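Endoglucanase (Bacillus akibai, PDB 1UWW) cleaves internal beta-1,4-glucosidic linkages of cellulose and related glucans, and is represented here by its family 28 carbohydrate-binding module, specific for non-crystalline cellulose. Local coordinates at residues Gln28-Ala33 against Met166-Ala171; Asp66-Ala71 against Gly117-Ala122; Met105-Val110 against Tyr145-Asn150. All blocks are in the same frame, centred on the assembly; numbering follows the deposited sequence. Where two conformers were deposited one is given.

In the fold
All three contacts involve the five-stranded antiparallel sheet, each in a different way. Contacts 1 and 3 are core contacts. Contact 1 stays within that sheet, joining strands 30-32 and 165-173 across the intervening strand 73-77, whereas contact 3 passes from strand 104-111 to strand 142-150 of the six-stranded sheet. Contact 2 lies on the outward face, where the 66-71 loop meets strand 120-129, yet is largely buried, with the second subunit against it. Backbone hydrogen bonds tie contact 3 to each of the others; contacts 1 and 2 meet where Trp68 packs on Ile169 and Ala171. Contacts 1 and 3 are apolar; contact 2 mixes indoles with an amide and borders on charged groups.

Contact 1: residues Gln28-Ala33 against Met166-Ala171; sequences QGWDWA and MMIIFA
Met166, a selenomethionine, opens the contact by bringing its terminal methyl CE to 4.0 Å from CH2 of Trp30, on the benzene end of the indole. The chain runs out straight as far as SE, with CG anti to the backbone N (chi1 168°), and bends at its last torsion, which turns CE toward the ring's far corner. Met167 points to the other face of the sheet, where its CE lies 3.9 Å from CB of Ala33; the residue has two deposited conformers, so this touch is tentative. With Ile168 the chain is back on the Trp30 side: its CD1 stands 3.8 Å from CH2 of Trp30. It approaches from the side of the indole plane opposite to CE of Met166, so two methyl groups bracket one ring corner, each meeting it obliquely.

No hydrogen bond joins the two segments, because strand 73-77 runs between them and takes the backbone bonds, with Asp31 pairing to Asp75 and Met166 to Phe76. Ser20 OG satisfies the indole NH of Trp30. Dispersion and water exclusion therefore account for the contact, consistent with burial on both faces of the sheet, Trp30 on the interior side and Ala33 on the outer.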
# COMPACT_ATOMS: atom_id res chain seq x y z
N GLN A 28 10.11 22.00 -12.35
CA GLN A 28 10.98 21.00 -12.96
C GLN A 28 10.22 19.82 -13.58
O GLN A 28 10.61 18.65 -13.46
CB GLN A 28 12.08 20.54 -12.01
CG GLN A 28 12.99 21.71 -11.58
CD GLN A 28 14.29 21.26 -10.98
OE1 GLN A 28 14.32 20.62 -9.93
NE2 GLN A 28 15.39 21.59 -11.65
N GLY A 29 9.15 20.13 -14.29
CA GLY A 29 8.38 19.15 -15.03
C GLY A 29 7.26 18.44 -14.28
O GLY A 29 6.56 17.62 -14.88
N TRP A 30 7.11 18.72 -12.99
CA TRP A 30 6.05 18.10 -12.17
C TRP A 30 4.72 18.81 -12.37
O TRP A 30 4.66 20.04 -12.41
CB TRP A 30 6.46 18.13 -10.69
CG TRP A 30 7.56 17.18 -10.39
CD1 TRP A 30 8.91 17.38 -10.50
CD2 TRP A 30 7.39 15.82 -9.98
NE1 TRP A 30 9.58 16.24 -10.16
CE2 TRP A 30 8.67 15.25 -9.86
CE3 TRP A 30 6.28 15.01 -9.75
CZ2 TRP A 30 8.87 13.92 -9.49
CZ3 TRP A 30 6.47 13.70 -9.38
CH2 TRP A 30 7.77 13.16 -9.24
N ASP A 31 3.65 18.03 -12.41
CA ASP A 31 2.31 18.55 -12.63
C ASP A 31 1.32 17.60 -11.99
O ASP A 31 1.69 16.55 -11.46
CB ASP A 31 2.05 18.64 -14.13
CG ASP A 31 1.08 19.72 -14.51
OD1 ASP A 31 0.39 20.28 -13.65
OD2 ASP A 31 0.98 20.09 -15.72
N TRP A 32 0.05 17.96 -12.03
CA TRP A 32 -1.02 17.06 -11.60
C TRP A 32 -1.29 16.00 -12.66
O TRP A 32 -1.41 16.32 -13.86
CB TRP A 32 -2.30 17.82 -11.31
CG TRP A 32 -2.25 18.71 -10.14
CD1 TRP A 32 -2.48 20.06 -10.12
CD2 TRP A 32 -1.93 18.35 -8.77
NE1 TRP A 32 -2.34 20.55 -8.84
CE2 TRP A 32 -2.00 19.52 -7.99
CE3 TRP A 32 -1.63 17.14 -8.13
CZ2 TRP A 32 -1.80 19.52 -6.62
CZ3 TRP A 32 -1.41 17.16 -6.77
CH2 TRP A 32 -1.50 18.34 -6.03
N ALA A 33 -1.45 14.75 -12.26
CA ALA A 33 -2.01 13.73 -13.14
C ALA A 33 -3.46 14.10 -13.45
O ALA A 33 -4.13 14.74 -12.63
CB ALA A 33 -1.94 12.36 -12.48
N MSE A 166 6.22 8.97 -14.08
CA MSE A 166 6.17 8.57 -12.70
C MSE A 166 5.05 9.33 -12.03
O MSE A 166 4.96 10.56 -12.12
CB MSE A 166 7.49 8.91 -12.04
CG MSE A 166 7.53 8.83 -10.53
SE MSE A 166 9.26 9.03 -9.74
CE MSE A 166 10.00 10.33 -10.87
N MSE A 167 4.08 8.64 -11.46
CA MSE A 167 3.16 9.35 -10.49
C MSE A 167 3.33 8.90 -9.05
O MSE A 167 3.74 7.75 -8.74
CB MSE A 167 1.63 9.18 -10.84
CG MSE A 167 1.33 9.47 -12.42
SE MSE A 167 -0.25 8.67 -13.19
CE MSE A 167 -1.23 8.65 -11.54
N ILE A 168 2.97 9.84 -8.20
CA ILE A 168 3.05 9.68 -6.76
C ILE A 168 1.66 9.99 -6.26
O ILE A 168 1.15 11.11 -6.49
CB ILE A 168 4.11 10.59 -6.09
CG1 ILE A 168 5.48 10.36 -6.75
CG2 ILE A 168 4.18 10.29 -4.63
CD1 ILE A 168 6.54 11.26 -6.25
N ILE A 169 1.04 9.03 -5.59
CA ILE A 169 -0.33 9.12 -5.12
C ILE A 169 -0.32 9.26 -3.63
O ILE A 169 0.32 8.47 -2.93
CB ILE A 169 -1.10 7.85 -5.54
CG1 ILE A 169 -1.12 7.72 -7.07
CG2 ILE A 169 -2.55 7.94 -5.02
CD1 ILE A 169 -1.62 6.41 -7.60
N PHE A 170 -1.04 10.25 -3.10
CA PHE A 170 -1.08 10.58 -1.67
C PHE A 170 -2.48 10.28 -1.16
O PHE A 170 -3.36 11.17 -1.19
CB PHE A 170 -0.70 12.03 -1.44
CG PHE A 170 0.69 12.38 -1.87
CD1 PHE A 170 0.96 12.72 -3.17
CD2 PHE A 170 1.75 12.39 -0.96
CE1 PHE A 170 2.22 13.09 -3.59
CE2 PHE A 170 3.03 12.74 -1.37
CZ PHE A 170 3.26 13.09 -2.68
N ALA A 171 -2.74 9.07 -0.72
CA ALA A 171 -4.11 8.62 -0.44
C ALA A 171 -4.49 8.73 1.03
O ALA A 171 -3.71 8.46 1.93
CB ALA A 171 -4.27 7.19 -0.89

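Contact 2: residues Asp66-Ala71 against Gly117-Ala122; sequences DNWATA and GYWVQA
Trp68 and Trp119 meet rim to rim. CZ3 of Trp68 lies 3.8 Å from CZ2 of Trp119, and each of these carbons sits close to the plane of the other ring, so neither indole covers the other's face. The side chains come from opposite directions and bridge a long backbone separation, the nearest CA atoms, of Trp68 and Gln121, being 14.2 Å apart.

The tight part gathers round Trp68. Its indole rests on Ile169, Ala171 and Asn108 of the sheet, and the amide of Gln121 comes up to the same rim, NE2 standing 4.1 Å from CH2 of Trp68 with ring and amide planes 42° apart. Gln121 is extended, CG anti to the backbone N (chi1 -172°), which carries the amide out above the strand. There OE1 takes a weak hydrogen bond, 3.4 Å long, from NE1 of Trp119, while NE2 donates to Pro123 O of the second subunit; each end of the amide has its own partner.

Both indoles lie on the face of the five-stranded sheet turned away from the sandwich interior. Type B modules of families 17 and 28 bind single glucan chains with tryptophans along a groove, and this placement is consistent with such a role, though no sugar is in the model. In this assembly Lys124 of the second subunit lies against Trp68, and its Thr155 against Trp119.

The looser side is the outer part of the loop, where Asn67 is exposed. Trp68 stands in two overlapping type I turns, Asp66-Ala69 and Trp68-Ala71, and an Asx turn accompanies the first: Trp68 N donates to OD1 of Asp66 at 3.1 Å, reaching the oxygen from above the carboxylate plane. The same OD1 forms a salt bridge with Lys124 of the second subunit, against which Asn67 packs.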
# COMPACT_ATOMS: atom_id res chain seq x y z
N ASP A 66 -13.97 4.45 -3.53
CA ASP A 66 -12.71 4.49 -4.28
C ASP A 66 -11.70 5.26 -3.43
O ASP A 66 -11.76 6.48 -3.36
CB ASP A 66 -12.89 5.15 -5.65
CG ASP A 66 -11.58 5.30 -6.44
OD1 ASP A 66 -10.51 4.88 -5.94
OD2 ASP A 66 -11.53 5.84 -7.57
N ASN A 67 -10.79 4.54 -2.79
CA ASN A 67 -9.82 5.13 -1.86
C ASN A 67 -8.79 6.08 -2.47
O ASN A 67 -8.04 6.71 -1.73
CB ASN A 67 -9.09 4.02 -1.09
CG ASN A 67 -9.96 3.40 -0.01
OD1 ASN A 67 -10.50 4.11 0.85
ND2 ASN A 67 -10.10 2.07 -0.04
N TRP A 68 -8.72 6.16 -3.80
CA TRP A 68 -7.84 7.09 -4.51
C TRP A 68 -8.58 8.27 -5.16
O TRP A 68 -7.95 9.17 -5.68
CB TRP A 68 -7.02 6.36 -5.57
CG TRP A 68 -5.86 5.56 -5.05
CD1 TRP A 68 -5.48 5.35 -3.75
CD2 TRP A 68 -4.91 4.87 -5.85
NE1 TRP A 68 -4.36 4.56 -3.71
CE2 TRP A 68 -4.00 4.25 -4.98
CE3 TRP A 68 -4.76 4.69 -7.22
CZ2 TRP A 68 -2.93 3.48 -5.44
CZ3 TRP A 68 -3.70 3.91 -7.68
CH2 TRP A 68 -2.79 3.34 -6.78
N ALA A 69 -9.91 8.31 -5.07
CA ALA A 69 -10.62 9.44 -5.68
C ALA A 69 -10.21 10.82 -5.15
O ALA A 69 -10.16 11.75 -5.93
CB ALA A 69 -12.12 9.26 -5.54
N THR A 70 -9.95 10.94 -3.85
CA THR A 70 -9.61 12.22 -3.24
C THR A 70 -8.10 12.48 -3.14
O THR A 70 -7.69 13.50 -2.58
CB THR A 70 -10.16 12.30 -1.82
OG1 THR A 70 -9.56 11.28 -1.03
CG2 THR A 70 -11.67 12.02 -1.77
N ALA A 71 -7.28 11.56 -3.67
CA ALA A 71 -5.83 11.63 -3.48
C ALA A 71 -5.19 12.61 -4.42
O ALA A 71 -5.37 12.48 -5.63
CB ALA A 71 -5.23 10.28 -3.72
N GLY A 117 1.91 -2.68 -20.07
CA GLY A 117 0.51 -2.35 -19.87
C GLY A 117 0.26 -0.96 -19.29
O GLY A 117 -0.83 -0.68 -18.79
N TYR A 118 1.28 -0.09 -19.37
CA TYR A 118 1.20 1.28 -18.87
C TYR A 118 0.89 1.34 -17.36
O TYR A 118 0.29 2.30 -16.88
CB TYR A 118 0.14 2.11 -19.66
CG TYR A 118 0.40 2.18 -21.14
CD1 TYR A 118 -0.09 1.19 -21.99
CD2 TYR A 118 1.14 3.21 -21.69
CE1 TYR A 118 0.15 1.24 -23.36
CE2 TYR A 118 1.37 3.27 -23.06
CZ TYR A 118 0.89 2.27 -23.87
OH TYR A 118 1.13 2.33 -25.23
N TRP A 119 1.31 0.34 -16.60
CA TRP A 119 1.06 0.36 -15.15
C TRP A 119 1.93 -0.66 -14.48
O TRP A 119 1.75 -1.87 -14.65
CB TRP A 119 -0.42 0.04 -14.81
CG TRP A 119 -0.73 0.31 -13.38
CD1 TRP A 119 -0.53 -0.52 -12.31
CD2 TRP A 119 -1.30 1.50 -12.87
NE1 TRP A 119 -0.91 0.12 -11.16
CE2 TRP A 119 -1.40 1.36 -11.46
CE3 TRP A 119 -1.72 2.70 -13.44
CZ2 TRP A 119 -1.95 2.36 -10.64
CZ3 TRP A 119 -2.25 3.68 -12.63
CH2 TRP A 119 -2.36 3.51 -11.24
N VAL A 120 2.91 -0.18 -13.71
CA VAL A 120 3.60 -0.98 -12.72
C VAL A 120 3.63 -0.15 -11.44
O VAL A 120 3.67 1.06 -11.47
CB VAL A 120 5.03 -1.39 -13.15
CG1 VAL A 120 5.02 -2.22 -14.42
CG2 VAL A 120 5.95 -0.20 -13.28
N GLN A 121 3.66 -0.81 -10.32
CA GLN A 121 3.56 -0.14 -9.04
C GLN A 121 4.61 -0.66 -8.09
O GLN A 121 4.83 -1.87 -8.01
CB GLN A 121 2.16 -0.39 -8.49
CG GLN A 121 1.80 0.39 -7.26
CD GLN A 121 0.32 0.30 -6.94
OE1 GLN A 121 -0.51 0.03 -7.82
NE2 GLN A 121 -0.02 0.58 -5.68
N ALA A 122 5.26 0.20 -7.32
CA ALA A 122 6.16 -0.28 -6.30
C ALA A 122 5.32 -1.06 -5.30
O ALA A 122 4.24 -0.60 -4.87
CB ALA A 122 6.87 0.85 -5.62

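Contact 3: residues Met105-Val110 against Tyr145-Asn150; sequences MNINLV and YEVKIN. With CA (calcium ion), chain E.
Ile107 and Leu109 face Val147 and Ile149 across two strands whose axes, taken over these six-residue segments, pass 8.6 Å apart, with 46° between their chain directions, so the strands lie over each other rather than side by side. No hydrogen bond crosses the gap; each strand keeps its backbone bonds within its own sheet.

Ile149 does most of the touching. Its beta-branch splits the work: CG2, anti to the backbone N, presses against CD2 of Leu109 at 3.9 Å, while the longer arm carries CD1 to 4.1 Å from CB of Leu109. The same CD1 also comes within 4.3 Å of CG2 of Ile107, which seats the isoleucine between two successive inward residues of the facing strand. Leu109 meets Ile149 at a slant. Toward the N-terminal ends of both segments, CD1 of Ile107 and CG2 of Val147 approach to 4.2 Å. Ile168 and Phe170 of the neighbouring strand flank Ile107, and Phe91 lies against Val147, so the apolar layer continues beyond the pair.

Alternation along strand 142-150 turns Glu146 and Lys148 to the outer surface. Lys148 makes a cation-pi contact with Tyr88. Glu146 bends at chi2 (-76°) and grips a calcium ion with both carboxylate oxygens, OE1 at 2.6 Å and OE2 at 2.7 Å from the metal. Water molecules and Asp92, on the adjacent strand 88-97, complete the shell. Through Glu146 and Asp92 the ion links two neighbouring strands on the solvent side, opposite the face that carries Val147 and Ile149.

Two antiparallel sheets packed face to face through interlocking aliphatic side chains, with calcium bound at the outside, make the beta-sandwich of this carbohydrate-binding module, the jelly-roll fold shared by families 17 and 28.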
# COMPACT_ATOMS: atom_id res chain seq x y z
N MSE A 105 -1.95 8.53 5.95
CA MSE A 105 -1.82 8.84 4.52
C MSE A 105 -0.93 7.75 3.92
O MSE A 105 0.14 7.50 4.47
CB MSE A 105 -1.15 10.18 4.35
CG MSE A 105 -0.89 10.60 2.91
SE MSE A 105 0.09 12.28 2.74
CE MSE A 105 -1.25 13.17 2.93
N ASN A 106 -1.35 7.14 2.81
CA ASN A 106 -0.61 6.12 2.09
C ASN A 106 -0.04 6.73 0.83
O ASN A 106 -0.81 7.19 -0.04
CB ASN A 106 -1.51 4.94 1.70
CG ASN A 106 -1.78 3.97 2.85
OD1 ASN A 106 -2.69 3.11 2.75
ND2 ASN A 106 -1.01 4.06 3.89
N ILE A 107 1.28 6.67 0.68
CA ILE A 107 1.97 7.17 -0.50
C ILE A 107 2.35 5.98 -1.39
O ILE A 107 3.02 5.04 -0.93
CB ILE A 107 3.23 7.97 -0.09
CG1 ILE A 107 2.80 9.16 0.79
CG2 ILE A 107 3.96 8.44 -1.33
CD1 ILE A 107 3.95 9.97 1.27
N ASN A 108 1.90 5.99 -2.65
CA ASN A 108 2.23 4.97 -3.62
C ASN A 108 2.91 5.55 -4.83
O ASN A 108 2.77 6.71 -5.17
CB ASN A 108 0.96 4.22 -4.06
CG ASN A 108 0.45 3.25 -2.99
OD1 ASN A 108 -0.55 3.53 -2.36
ND2 ASN A 108 1.21 2.16 -2.72
N LEU A 109 3.72 4.72 -5.46
CA LEU A 109 4.54 5.11 -6.60
C LEU A 109 4.21 4.20 -7.77
O LEU A 109 4.27 2.97 -7.65
CB LEU A 109 6.00 4.96 -6.21
CG LEU A 109 7.06 5.22 -7.27
CD1 LEU A 109 7.07 6.66 -7.70
CD2 LEU A 109 8.46 4.84 -6.75
N VAL A 110 3.90 4.80 -8.90
CA VAL A 110 3.46 4.12 -10.11
C VAL A 110 4.28 4.63 -11.28
O VAL A 110 4.63 5.81 -11.35
CB VAL A 110 1.96 4.35 -10.39
CG1 VAL A 110 1.51 3.74 -11.72
CG2 VAL A 110 1.14 3.82 -9.23
N TYR A 145 9.48 13.84 6.71
CA TYR A 145 9.57 12.40 6.44
C TYR A 145 10.54 12.16 5.29
O TYR A 145 10.53 12.85 4.29
CB TYR A 145 8.19 11.84 6.06
CG TYR A 145 7.21 11.99 7.16
CD1 TYR A 145 6.47 13.16 7.30
CD2 TYR A 145 7.07 11.01 8.14
CE1 TYR A 145 5.59 13.35 8.34
CE2 TYR A 145 6.18 11.21 9.21
CZ TYR A 145 5.48 12.36 9.29
OH TYR A 145 4.60 12.52 10.34
N GLU A 146 11.39 11.17 5.47
CA GLU A 146 12.30 10.69 4.44
C GLU A 146 11.63 9.56 3.70
O GLU A 146 11.71 8.39 4.11
CB GLU A 146 13.56 10.18 5.13
CG GLU A 146 14.37 11.28 5.77
CD GLU A 146 15.12 12.06 4.74
OE1 GLU A 146 15.03 11.69 3.54
OE2 GLU A 146 15.82 13.03 5.11
N VAL A 147 10.90 9.87 2.65
CA VAL A 147 10.17 8.86 1.91
C VAL A 147 11.16 8.06 1.07
O VAL A 147 11.97 8.63 0.37
CB VAL A 147 9.06 9.48 1.07
CG1 VAL A 147 8.31 8.42 0.26
CG2 VAL A 147 8.12 10.26 2.00
N LYS A 148 11.14 6.74 1.23
CA LYS A 148 12.07 5.86 0.52
C LYS A 148 11.26 4.65 0.07
O LYS A 148 10.74 3.93 0.90
CB LYS A 148 13.22 5.45 1.46
CG LYS A 148 14.28 4.56 0.88
CD LYS A 148 15.45 4.42 1.88
CE LYS A 148 16.66 3.68 1.32
NZ LYS A 148 17.93 4.17 1.94
N ILE A 149 11.08 4.53 -1.25
CA ILE A 149 10.22 3.49 -1.82
C ILE A 149 11.07 2.59 -2.71
O ILE A 149 11.74 3.05 -3.61
CB ILE A 149 9.04 4.10 -2.61
CG1 ILE A 149 8.15 4.95 -1.67
CG2 ILE A 149 8.22 3.03 -3.28
CD1 ILE A 149 7.18 5.85 -2.35
N ASN A 150 11.04 1.29 -2.42
CA ASN A 150 11.86 0.31 -3.10
C ASN A 150 11.29 0.02 -4.49
O ASN A 150 10.15 -0.41 -4.64
CB ASN A 150 11.93 -0.97 -2.27
CG ASN A 150 12.93 -1.98 -2.81
OD1 ASN A 150 12.96 -2.27 -4.00
ND2 ASN A 150 13.79 -2.49 -1.91
CA CA E . 16.43 13.61 2.55
O HOH W 1 16.85 14.63 4.08
O HOH W 2 18.80 13.02 3.23
O HOH W 3 17.68 15.19 1.11
O HOH W 4 15.40 12.31 0.72